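Local coordinates for protein argininosuccinate lyase (Chelativorans sp., PDB 6RXA) that is an EDDS lyase of the aspartase/fumarase superfamily, a C-N lyase that probably also splits argininosuccinate into fumarate and arginine, at residues 433-436 against 437-440. The protein carries 2 engineered substitutions. Residues are numbered along the deposited sequence; the frame is centred on the assembly and turned at random.
Sequences ALDP and WQNV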
loop_
_atom_site.group_PDB
_atom_site.type_symbol
_atom_site.label_atom_id
_atom_site.label_comp_id
_atom_site.label_asym_id
_atom_site.label_seq_id
_atom_site.Cartn_x
_atom_site.Cartn_y
_atom_site.Cartn_z
ATOM N N ALA A 433 -30.199 27.119 27.561
ATOM C CA ALA A 433 -29.489 25.913 27.159
ATOM C C ALA A 433 -29.561 25.699 25.652
ATOM O O ALA A 433 -28.637 25.128 25.062
ATOM C CB ALA A 433 -30.066 24.702 27.891
ATOM N N LEU A 434 -30.639 26.158 25.015
ATOM C CA LEU A 434 -30.861 25.927 23.593
ATOM C C LEU A 434 -30.330 27.048 22.711
ATOM O O LEU A 434 -30.438 26.958 21.481
ATOM C CB LEU A 434 -32.358 25.760 23.317
ATOM C CG LEU A 434 -33.057 24.602 24.013
ATOM C CD1 LEU A 434 -34.565 24.671 23.745
ATOM C CD2 LEU A 434 -32.507 23.264 23.573
ATOM N N ASP A 435 -29.767 28.092 23.292
ATOM C CA ASP A 435 -29.227 29.201 22.518
ATOM C C ASP A 435 -27.859 28.778 22.007
ATOM O O ASP A 435 -26.946 28.562 22.819
ATOM C CB ASP A 435 -29.109 30.416 23.437
ATOM C CG ASP A 435 -28.549 31.636 22.734
ATOM O OD1 ASP A 435 -27.769 31.495 21.773
ATOM O OD2 ASP A 435 -28.876 32.763 23.171
ATOM N N PRO A 436 -27.658 28.626 20.689
ATOM C CA PRO A 436 -26.380 28.067 20.222
ATOM C C PRO A 436 -25.190 28.955 20.514
ATOM O O PRO A 436 -24.071 28.448 20.659
ATOM C CB PRO A 436 -26.595 27.877 18.710
ATOM C CG PRO A 436 -27.666 28.860 18.359
ATOM C CD PRO A 436 -28.555 28.971 19.564
ATOM N N TRP A 437 -25.380 30.277 20.570
ATOM C CA TRP A 437 -24.264 31.143 20.919
ATOM C C TRP A 437 -23.875 30.954 22.379
ATOM O O TRP A 437 -22.683 30.954 22.708
ATOM C CB TRP A 437 -24.596 32.607 20.629
ATOM C CG TRP A 437 -23.422 33.520 20.867
ATOM C CD1 TRP A 437 -23.356 34.578 21.729
ATOM C CD2 TRP A 437 -22.134 33.427 20.251
ATOM N NE1 TRP A 437 -22.105 35.157 21.678
ATOM C CE2 TRP A 437 -21.340 34.468 20.772
ATOM C CE3 TRP A 437 -21.575 32.564 19.299
ATOM C CZ2 TRP A 437 -20.020 34.668 20.377
ATOM C CZ3 TRP A 437 -20.266 32.768 18.910
ATOM C CH2 TRP A 437 -19.504 33.809 19.448
ATOM N N GLN A 438 -24.864 30.772 23.264
ATOM C CA GLN A 438 -24.541 30.439 24.651
ATOM C C GLN A 438 -23.845 29.086 24.754
ATOM O O GLN A 438 -23.016 28.889 25.651
ATOM C CB GLN A 438 -25.776 30.491 25.549
ATOM C CG GLN A 438 -26.395 31.874 25.655
ATOM C CD GLN A 438 -25.431 32.924 26.174
ATOM O OE1 GLN A 438 -24.759 32.727 27.186
ATOM N NE2 GLN A 438 -25.356 34.048 25.475
ATOM N N ASN A 439 -24.166 28.136 23.862
ATOM C CA ASN A 439 -23.429 26.873 23.856
ATOM C C ASN A 439 -21.951 27.134 23.594
ATOM O O ASN A 439 -21.075 26.495 24.192
ATOM C CB ASN A 439 -23.951 25.921 22.769
ATOM C CG ASN A 439 -25.167 25.138 23.188
ATOM O OD1 ASN A 439 -25.181 23.912 23.092
ATOM N ND2 ASN A 439 -26.200 25.832 23.615
ATOM N N VAL A 440 -21.654 28.047 22.661
ATOM C CA VAL A 440 -20.269 28.373 22.346
ATOM C C VAL A 440 -19.610 29.064 23.528
ATOM O O VAL A 440 -18.519 28.681 23.962
ATOM C CB VAL A 440 -20.204 29.237 21.074
ATOM C CG1 VAL A 440 -18.817 29.781 20.885
ATOM C CG2 VAL A 440 -20.612 28.408 19.853
HETATM O O HOH W 1 -27.130 34.687 22.882
#
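Asn-439 turns its amide back across the corner between helices 427-434 and 436-442, in the argininosuccinate lyase C-terminal region, away from the known ligand-binding residues. Its ND2 donates to Ala-433 O at 2.9 Å, with the acceptor close to the amide plane. Asn-439 ND2 also donates to Asp-435 O at 2.9 Å, from well above that carbonyl's plane. Asn-439 N reaches Asp-435 O within the plane at 3.0 Å, so two donors from one residue grip it. With an alanine in place of Asn-439, Ala-433 O would probably be left without this donor and Asp-435 O with just the backbone N of the two, removing the side-chain link between the helices. Asp-435 is the N-cap of the second helix: with CG anti to its own N (chi1 180°), OD1 takes weak bonds from Trp-437 N at 2.9 Å and Gln-438 N at 3.3 Å. Asp-435 OD2 lies 3.6 Å from Gln-438 CG; the carboxylate and amide planes stand 77° apart, bridged by a water that donates to OD2 and accepts from Gln-438 NE2. Pro-436 O receives Val-440 N. Farther out, Asn-439 rests on Pro-165 and Thr-366, and Trp-437 on Pro-451. A carboxylate at the positive end of a helix dipole is probably stabilised as the anion, consistent with Asp-435 staying charged.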